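Choline/ethanolamine kinase family protein (Mesorhizobium loti, PDB 3DXQ) probably phosphorylates ethanolamine or a related small alcohol. Local coordinates at residues Leu171-Asn184 and Ile194-Asp208. Numbering follows the deposited sequence.
Sequences LPLAACHCDPLCEN and IVDWEYSGMNDPLWD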
ATOM      1  N   LEU A 171     -12.851   4.990  15.614  1.00 38.89           N
ATOM      2  CA  LEU A 171     -12.748   4.763  14.192  1.00 37.97           C
ATOM      3  C   LEU A 171     -13.050   3.284  13.937  1.00 39.20           C
ATOM      4  O   LEU A 171     -12.777   2.430  14.779  1.00 38.82           O
ATOM      5  CB  LEU A 171     -11.356   5.110  13.711  1.00 37.60           C
ATOM      6  CG  LEU A 171     -10.931   6.553  13.988  1.00 39.89           C
ATOM      7  CD1 LEU A 171      -9.422   6.665  13.972  1.00 41.32           C
ATOM      8  CD2 LEU A 171     -11.582   7.492  12.985  1.00 33.91           C
ATOM      9  N   PRO A 172     -13.629   2.975  12.780  1.00 38.56           N
ATOM     10  CA  PRO A 172     -13.877   1.590  12.489  1.00 40.15           C
ATOM     11  C   PRO A 172     -12.554   0.886  12.195  1.00 40.86           C
ATOM     12  O   PRO A 172     -11.566   1.561  11.888  1.00 41.05           O
ATOM     13  CB  PRO A 172     -14.753   1.649  11.239  1.00 41.88           C
ATOM     14  CG  PRO A 172     -14.389   2.949  10.569  1.00 37.97           C
ATOM     15  CD  PRO A 172     -14.047   3.877  11.691  1.00 39.82           C
ATOM     16  N   LEU A 173     -12.558  -0.443  12.313  1.00 40.18           N
ATOM     17  CA  LEU A 173     -11.369  -1.273  12.142  1.00 41.50           C
ATOM     18  C   LEU A 173     -11.662  -2.358  11.095  1.00 42.41           C
ATOM     19  O   LEU A 173     -12.639  -3.112  11.186  1.00 40.55           O
ATOM     20  CB  LEU A 173     -10.971  -1.916  13.470  1.00 41.84           C
ATOM     21  CG  LEU A 173      -9.481  -2.231  13.655  1.00 47.12           C
ATOM     22  CD1 LEU A 173      -8.636  -0.935  13.835  1.00 45.54           C
ATOM     23  CD2 LEU A 173      -9.289  -3.154  14.834  1.00 43.64           C
ATOM     24  N   ALA A 174     -10.828  -2.410  10.071  1.00 42.98           N
ATOM     25  CA  ALA A 174     -11.038  -3.343   8.996  1.00 42.75           C
ATOM     26  C   ALA A 174      -9.714  -3.992   8.599  1.00 43.70           C
ATOM     27  O   ALA A 174      -8.630  -3.427   8.852  1.00 43.19           O
ATOM     28  CB  ALA A 174     -11.642  -2.603   7.811  1.00 42.05           C
ATOM     29  N   ALA A 175      -9.815  -5.177   7.990  1.00 41.88           N
ATOM     30  CA  ALA A 175      -8.667  -5.849   7.383  1.00 40.87           C
ATOM     31  C   ALA A 175      -8.151  -5.040   6.182  1.00 39.63           C
ATOM     32  O   ALA A 175      -8.716  -5.104   5.109  1.00 37.23           O
ATOM     33  CB  ALA A 175      -9.077  -7.257   6.927  1.00 41.46           C
ATOM     34  N   CYS A 176      -7.071  -4.285   6.374  1.00 41.79           N
ATOM     35  CA  CYS A 176      -6.558  -3.396   5.345  1.00 41.75           C
ATOM     36  C   CYS A 176      -5.251  -3.841   4.718  1.00 41.03           C
ATOM     37  O   CYS A 176      -4.397  -4.419   5.373  1.00 40.54           O
ATOM     38  CB  CYS A 176      -6.375  -2.006   5.936  1.00 42.93           C
ATOM     39  SG  CYS A 176      -7.913  -1.285   6.506  1.00 47.31           S
ATOM     40  N   HIS A 177      -5.097  -3.524   3.437  1.00 41.11           N
ATOM     41  CA  HIS A 177      -3.880  -3.842   2.712  1.00 41.47           C
ATOM     42  C   HIS A 177      -2.700  -3.016   3.218  1.00 42.93           C
ATOM     43  O   HIS A 177      -1.592  -3.531   3.298  1.00 44.86           O
ATOM     44  CB  HIS A 177      -4.075  -3.578   1.233  1.00 40.74           C
ATOM     45  CG  HIS A 177      -2.882  -3.913   0.410  1.00 40.27           C
ATOM     46  ND1 HIS A 177      -1.780  -3.087   0.338  1.00 34.97           N
ATOM     47  CD2 HIS A 177      -2.614  -4.984  -0.379  1.00 35.73           C
ATOM     48  CE1 HIS A 177      -0.877  -3.641  -0.458  1.00 44.36           C
ATOM     49  NE2 HIS A 177      -1.360  -4.790  -0.907  1.00 39.74           N
ATOM     50  N   CYS A 178      -2.942  -1.731   3.497  1.00 42.00           N
ATOM     51  CA  CYS A 178      -1.958  -0.827   4.124  1.00 44.62           C
ATOM     52  C   CYS A 178      -0.836  -0.246   3.272  1.00 44.81           C
ATOM     53  O   CYS A 178      -0.238   0.745   3.665  1.00 44.65           O
ATOM     54  CB  CYS A 178      -1.360  -1.461   5.373  1.00 45.15           C
ATOM     55  SG  CYS A 178      -2.589  -1.712   6.646  1.00 48.99           S
ATOM     56  N   ASP A 179      -0.520  -0.858   2.139  1.00 45.83           N
ATOM     57  CA  ASP A 179       0.453  -0.279   1.222  1.00 47.62           C
ATOM     58  C   ASP A 179      -0.016  -0.463  -0.214  1.00 47.79           C
ATOM     59  O   ASP A 179       0.673  -1.088  -1.017  1.00 48.44           O
ATOM     60  CB  ASP A 179       1.841  -0.907   1.419  1.00 48.77           C
ATOM     61  CG  ASP A 179       2.934  -0.197   0.610  1.00 51.68           C
ATOM     62  OD1 ASP A 179       2.949   1.059   0.570  1.00 51.86           O
ATOM     63  OD2 ASP A 179       3.771  -0.910   0.022  1.00 56.30           O
ATOM     64  N   PRO A 180      -1.198   0.083  -0.543  1.00 48.58           N
ATOM     65  CA  PRO A 180      -1.789  -0.101  -1.871  1.00 48.76           C
ATOM     66  C   PRO A 180      -1.142   0.724  -2.993  1.00 48.24           C
ATOM     67  O   PRO A 180      -1.771   1.621  -3.560  1.00 49.68           O
ATOM     68  CB  PRO A 180      -3.253   0.301  -1.648  1.00 49.30           C
ATOM     69  CG  PRO A 180      -3.172   1.334  -0.572  1.00 49.62           C
ATOM     70  CD  PRO A 180      -2.074   0.877   0.342  1.00 47.43           C
ATOM     71  N   LEU A 181       0.110   0.408  -3.309  1.00 46.87           N
ATOM     72  CA  LEU A 181       0.788   1.023  -4.439  1.00 46.04           C
ATOM     73  C   LEU A 181       0.038   0.658  -5.724  1.00 44.96           C
ATOM     74  O   LEU A 181      -0.578  -0.398  -5.820  1.00 43.73           O
ATOM     75  CB  LEU A 181       2.235   0.535  -4.554  1.00 45.63           C
ATOM     76  CG  LEU A 181       3.220   0.718  -3.376  1.00 48.36           C
ATOM     77  CD1 LEU A 181       4.404  -0.245  -3.553  1.00 40.15           C
ATOM     78  CD2 LEU A 181       3.714   2.165  -3.201  1.00 37.91           C
ATOM     79  N   CYS A 182       0.087   1.544  -6.709  1.00 44.34           N
ATOM     80  CA  CYS A 182      -0.586   1.307  -7.955  1.00 42.72           C
ATOM     81  C   CYS A 182      -0.209  -0.051  -8.536  1.00 42.55           C
ATOM     82  O   CYS A 182      -1.092  -0.790  -9.020  1.00 39.08           O
ATOM     83  CB  CYS A 182      -0.246   2.409  -8.937  1.00 42.07           C
ATOM     84  SG  CYS A 182      -0.860   4.009  -8.434  1.00 48.56           S
ATOM     85  N   GLU A 183       1.087  -0.378  -8.440  1.00 41.77           N
ATOM     86  CA  GLU A 183       1.632  -1.629  -9.006  0.50 41.93           C
ATOM     87  C   GLU A 183       1.014  -2.879  -8.383  1.00 42.96           C
ATOM     88  O   GLU A 183       0.985  -3.931  -8.998  1.00 41.65           O
ATOM     89  CB  GLU A 183       3.167  -1.707  -8.893  0.50 41.21           C
ATOM     90  CG  GLU A 183       3.723  -1.746  -7.473  0.50 41.36           C
ATOM     91  CD  GLU A 183       5.191  -2.140  -7.416  0.50 41.45           C
ATOM     92  OE1 GLU A 183       5.517  -3.315  -7.718  0.50 39.43           O
ATOM     93  OE2 GLU A 183       6.016  -1.281  -7.039  0.50 41.29           O
ATOM     94  N   ASN A 184       0.502  -2.759  -7.163  1.00 44.55           N
ATOM     95  CA  ASN A 184      -0.164  -3.873  -6.492  1.00 44.58           C
ATOM     96  C   ASN A 184      -1.569  -4.193  -7.001  1.00 43.03           C
ATOM     97  O   ASN A 184      -2.194  -5.122  -6.504  1.00 43.55           O
ATOM     98  CB  ASN A 184      -0.228  -3.580  -4.988  1.00 46.31           C
ATOM     99  CG  ASN A 184       1.140  -3.629  -4.337  1.00 46.99           C
ATOM    100  OD1 ASN A 184       2.044  -4.303  -4.839  1.00 47.66           O
ATOM    101  ND2 ASN A 184       1.294  -2.940  -3.198  1.00 35.97           N
ATOM    102  N   ILE A 194      -5.810  -7.435  -5.905  1.00 44.40           N
ATOM    103  CA  ILE A 194      -4.716  -6.783  -5.196  1.00 42.51           C
ATOM    104  C   ILE A 194      -3.725  -7.862  -4.732  1.00 43.47           C
ATOM    105  O   ILE A 194      -4.139  -8.939  -4.312  1.00 42.76           O
ATOM    106  CB  ILE A 194      -5.226  -5.955  -3.989  1.00 42.01           C
ATOM    107  CG1 ILE A 194      -6.530  -5.225  -4.353  1.00 42.30           C
ATOM    108  CG2 ILE A 194      -4.169  -4.984  -3.547  1.00 37.12           C
ATOM    109  CD1 ILE A 194      -7.140  -4.409  -3.260  1.00 35.90           C
ATOM    110  N   VAL A 195      -2.429  -7.546  -4.828  1.00 43.33           N
ATOM    111  CA  VAL A 195      -1.338  -8.433  -4.422  1.00 42.70           C
ATOM    112  C   VAL A 195      -0.413  -7.716  -3.443  1.00 43.98           C
ATOM    113  O   VAL A 195      -0.556  -6.520  -3.245  1.00 43.75           O
ATOM    114  CB  VAL A 195      -0.513  -8.884  -5.660  1.00 41.81           C
ATOM    115  CG1 VAL A 195      -1.439  -9.433  -6.714  1.00 39.35           C
ATOM    116  CG2 VAL A 195       0.328  -7.714  -6.229  1.00 30.64           C
ATOM    117  N   ASP A 196       0.555  -8.447  -2.891  1.00 46.55           N
ATOM    118  CA  ASP A 196       1.588  -7.924  -1.969  1.00 49.50           C
ATOM    119  C   ASP A 196       1.035  -7.532  -0.622  1.00 50.95           C
ATOM    120  O   ASP A 196       0.861  -6.357  -0.317  1.00 52.46           O
ATOM    121  CB  ASP A 196       2.374  -6.760  -2.578  1.00 50.39           C
ATOM    122  CG  ASP A 196       3.835  -7.107  -2.851  1.00 56.69           C
ATOM    123  OD1 ASP A 196       4.106  -8.097  -3.574  1.00 61.18           O
ATOM    124  OD2 ASP A 196       4.714  -6.360  -2.360  1.00 65.54           O
ATOM    125  N   TRP A 197       0.786  -8.536   0.202  1.00 50.98           N
ATOM    126  CA  TRP A 197       0.121  -8.332   1.480  1.00 49.19           C
ATOM    127  C   TRP A 197       1.067  -8.290   2.641  1.00 48.66           C
ATOM    128  O   TRP A 197       0.663  -8.483   3.776  1.00 48.73           O
ATOM    129  CB  TRP A 197      -0.924  -9.440   1.676  1.00 48.49           C
ATOM    130  CG  TRP A 197      -1.927  -9.401   0.584  1.00 48.68           C
ATOM    131  CD1 TRP A 197      -1.823  -9.993  -0.632  1.00 49.01           C
ATOM    132  CD2 TRP A 197      -3.165  -8.678   0.576  1.00 48.80           C
ATOM    133  NE1 TRP A 197      -2.929  -9.713  -1.393  1.00 51.33           N
ATOM    134  CE2 TRP A 197      -3.767  -8.900  -0.677  1.00 49.07           C
ATOM    135  CE3 TRP A 197      -3.828  -7.876   1.507  1.00 47.20           C
ATOM    136  CZ2 TRP A 197      -4.999  -8.356  -1.017  1.00 49.67           C
ATOM    137  CZ3 TRP A 197      -5.050  -7.331   1.165  1.00 50.05           C
ATOM    138  CH2 TRP A 197      -5.623  -7.573  -0.084  1.00 50.19           C
ATOM    139  N   GLU A 198       2.323  -7.985   2.379  1.00 51.23           N
ATOM    140  CA  GLU A 198       3.324  -8.007   3.450  1.00 53.46           C
ATOM    141  C   GLU A 198       3.112  -6.969   4.565  1.00 51.88           C
ATOM    142  O   GLU A 198       3.528  -7.205   5.706  1.00 51.15           O
ATOM    143  CB  GLU A 198       4.737  -7.897   2.867  1.00 54.11           C
ATOM    144  CG  GLU A 198       5.026  -6.578   2.181  1.00 60.15           C
ATOM    145  CD  GLU A 198       6.257  -6.638   1.306  1.00 64.48           C
ATOM    146  OE1 GLU A 198       7.325  -7.086   1.803  1.00 73.20           O
ATOM    147  OE2 GLU A 198       6.150  -6.233   0.129  1.00 72.87           O
ATOM    148  N   TYR A 199       2.465  -5.845   4.256  1.00 51.24           N
ATOM    149  CA  TYR A 199       2.217  -4.807   5.270  1.00 51.98           C
ATOM    150  C   TYR A 199       0.782  -4.832   5.827  1.00 51.49           C
ATOM    151  O   TYR A 199       0.382  -3.929   6.563  1.00 50.08           O
ATOM    152  CB  TYR A 199       2.510  -3.421   4.700  1.00 53.75           C
ATOM    153  CG  TYR A 199       3.940  -3.164   4.290  1.00 54.11           C
ATOM    154  CD1 TYR A 199       4.866  -2.619   5.190  1.00 58.26           C
ATOM    155  CD2 TYR A 199       4.352  -3.405   2.994  1.00 53.06           C
ATOM    156  CE1 TYR A 199       6.181  -2.348   4.796  1.00 59.82           C
ATOM    157  CE2 TYR A 199       5.652  -3.158   2.593  1.00 58.65           C
ATOM    158  CZ  TYR A 199       6.563  -2.628   3.489  1.00 61.54           C
ATOM    159  OH  TYR A 199       7.843  -2.387   3.048  1.00 63.51           O
ATOM    160  N   SER A 200       0.019  -5.866   5.485  1.00 51.02           N
ATOM    161  CA  SER A 200      -1.378  -5.977   5.890  1.00 50.95           C
ATOM    162  C   SER A 200      -1.531  -5.922   7.375  1.00 50.44           C
ATOM    163  O   SER A 200      -0.613  -6.286   8.099  1.00 52.58           O
ATOM    164  CB  SER A 200      -1.980  -7.300   5.418  1.00 52.22           C
ATOM    165  OG  SER A 200      -1.925  -7.419   4.017  1.00 53.14           O
ATOM    166  N   GLY A 201      -2.712  -5.487   7.809  1.00 49.19           N
ATOM    167  CA  GLY A 201      -3.068  -5.395   9.225  1.00 48.77           C
ATOM    168  C   GLY A 201      -4.481  -4.832   9.439  1.00 48.35           C
ATOM    169  O   GLY A 201      -5.139  -4.372   8.495  1.00 48.73           O
HETATM  170  N   MSE A 202      -4.967  -4.888  10.677  1.00 45.24           N
HETATM  171  CA  MSE A 202      -6.237  -4.276  11.015  1.00 42.09           C
HETATM  172  C   MSE A 202      -5.904  -2.787  11.064  1.00 44.54           C
HETATM  173  O   MSE A 202      -4.846  -2.417  11.577  1.00 46.21           O
HETATM  174  CB  MSE A 202      -6.746  -4.765  12.369  1.00 40.47           C
HETATM  175  CG  MSE A 202      -6.942  -6.255  12.472  1.00 39.60           C
HETATM  176 SE   MSE A 202      -8.031  -6.939  10.979  0.75 33.74          SE
HETATM  177  CE  MSE A 202      -9.736  -5.985  11.424  1.00 31.64           C
ATOM    178  N   ASN A 203      -6.791  -1.949  10.519  1.00 42.99           N
ATOM    179  CA  ASN A 203      -6.552  -0.533  10.392  1.00 39.90           C
ATOM    180  C   ASN A 203      -7.867   0.208  10.121  1.00 39.72           C
ATOM    181  O   ASN A 203      -8.930  -0.407   9.937  1.00 39.04           O
ATOM    182  CB  ASN A 203      -5.574  -0.316   9.228  1.00 39.18           C
ATOM    183  CG  ASN A 203      -4.903   1.059   9.247  1.00 37.47           C
ATOM    184  OD1 ASN A 203      -5.146   1.878  10.122  1.00 38.46           O
ATOM    185  ND2 ASN A 203      -4.056   1.303   8.262  1.00 32.50           N
ATOM    186  N   ASP A 204      -7.793   1.539  10.142  1.00 39.59           N
ATOM    187  CA  ASP A 204      -8.894   2.396   9.706  1.00 39.14           C
ATOM    188  C   ASP A 204      -8.998   2.197   8.197  1.00 39.68           C
ATOM    189  O   ASP A 204      -8.070   2.548   7.483  1.00 39.96           O
ATOM    190  CB  ASP A 204      -8.556   3.840  10.022  1.00 38.48           C
ATOM    191  CG  ASP A 204      -9.663   4.799   9.691  1.00 40.96           C
ATOM    192  OD1 ASP A 204     -10.611   4.419   8.969  1.00 34.69           O
ATOM    193  OD2 ASP A 204      -9.545   5.960  10.163  1.00 42.32           O
ATOM    194  N   PRO A 205     -10.121   1.631   7.711  1.00 40.20           N
ATOM    195  CA  PRO A 205     -10.290   1.330   6.307  1.00 39.94           C
ATOM    196  C   PRO A 205      -9.929   2.473   5.382  1.00 40.53           C
ATOM    197  O   PRO A 205      -9.460   2.225   4.274  1.00 42.74           O
ATOM    198  CB  PRO A 205     -11.800   1.033   6.194  1.00 42.68           C
ATOM    199  CG  PRO A 205     -12.402   1.510   7.454  1.00 40.95           C
ATOM    200  CD  PRO A 205     -11.342   1.306   8.464  1.00 41.18           C
ATOM    201  N   LEU A 206     -10.149   3.709   5.818  1.00 40.20           N
ATOM    202  CA  LEU A 206      -9.845   4.868   4.981  1.00 39.96           C
ATOM    203  C   LEU A 206      -8.358   5.157   4.827  1.00 40.15           C
ATOM    204  O   LEU A 206      -7.965   6.048   4.057  1.00 38.16           O
ATOM    205  CB  LEU A 206     -10.607   6.121   5.467  1.00 38.74           C
ATOM    206  CG  LEU A 206     -12.119   5.942   5.458  1.00 35.02           C
ATOM    207  CD1 LEU A 206     -12.834   7.264   5.577  1.00 35.40           C
ATOM    208  CD2 LEU A 206     -12.589   5.151   4.214  1.00 37.31           C
ATOM    209  N   TRP A 207      -7.519   4.419   5.541  1.00 40.44           N
ATOM    210  CA  TRP A 207      -6.084   4.561   5.331  1.00 40.99           C
ATOM    211  C   TRP A 207      -5.744   4.041   3.938  1.00 42.16           C
ATOM    212  O   TRP A 207      -4.919   4.635   3.235  1.00 44.54           O
ATOM    213  CB  TRP A 207      -5.274   3.780   6.348  1.00 41.31           C
ATOM    214  CG  TRP A 207      -3.893   3.585   5.893  1.00 38.70           C
ATOM    215  CD1 TRP A 207      -3.429   2.570   5.105  1.00 41.84           C
ATOM    216  CD2 TRP A 207      -2.776   4.428   6.172  1.00 42.01           C
ATOM    217  NE1 TRP A 207      -2.081   2.730   4.875  1.00 43.57           N
ATOM    218  CE2 TRP A 207      -1.652   3.856   5.529  1.00 38.77           C
ATOM    219  CE3 TRP A 207      -2.611   5.598   6.911  1.00 38.33           C
ATOM    220  CZ2 TRP A 207      -0.395   4.419   5.591  1.00 41.81           C
ATOM    221  CZ3 TRP A 207      -1.353   6.167   6.977  1.00 43.57           C
ATOM    222  CH2 TRP A 207      -0.258   5.580   6.315  1.00 43.36           C
ATOM    223  N   ASP A 208      -6.372   2.928   3.559  1.00 39.38           N
ATOM    224  CA  ASP A 208      -6.169   2.327   2.252  1.00 39.16           C
ATOM    225  C   ASP A 208      -6.536   3.284   1.133  1.00 37.34           C
ATOM    226  O   ASP A 208      -5.778   3.429   0.151  1.00 36.25           O
ATOM    227  CB  ASP A 208      -6.994   1.025   2.112  1.00 42.04           C
ATOM    228  CG  ASP A 208      -6.301  -0.195   2.735  1.00 43.68           C
ATOM    229  OD1 ASP A 208      -5.135  -0.071   3.206  1.00 38.61           O
ATOM    230  OD2 ASP A 208      -6.914  -1.294   2.719  1.00 48.21           O
TER
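Four backbone hydrogen bonds join Ala174 to Asn203 and Cys176 to Gly201, pairing two short antiparallel strands. Between them, Ala175 and Met202 form a non-hydrogen-bonded pair. Met202 is a selenomethionine, and its bent chain curls back so that CE comes to 3.5 Å from Ala175 N.

Past the strands, the carboxylate of Asp208 takes over the bonding and grips two successive amides. OD2 accepts from His177 N at 3.0 Å through its syn lone pair, and OD1 accepts from Cys178 N at 2.8 Å. His118 on helix 106-118 also bonds OD2. Trp207 NE1 donates to Cys178 O at 3.0 Å; the oxygen lies near the indole plane, but the N-H arrives from above the carbonyl plane.

The His177 ring is held at both nitrogens. With CG anti to the backbone N (chi1 -178°), it reaches residues 194-197. NE2 donates to Val195 O, 3.0 Å away, and ND1 accepts from Asp179 N. The CD2 edge points at the face of the Trp197 six-membered ring, a T-shaped pair with planes at 61°. Ile194 CG2 also touches CD2, at 3.5 Å. With an alanine in place of His177, Val195 O and Asp179 N would probably lose these partners, and a gap would open against the Trp197 face. Nearby, Val195 N bonds Asn184 O.

Apolar packing closes the other end. Pro205 CG meets Pro172 CG at 4.0 Å, and its ring also touches Ala174 CB.

The sequence His-x-Asp-x-x-x-x-Asn at 177-184 resembles the catalytic loop of APH and choline kinases. Asp196, bonded to Asn32, resembles their metal-binding aspartate. The contact thus joins the probable catalytic loop to the probable metal-binding segment of a protein-kinase-like fold.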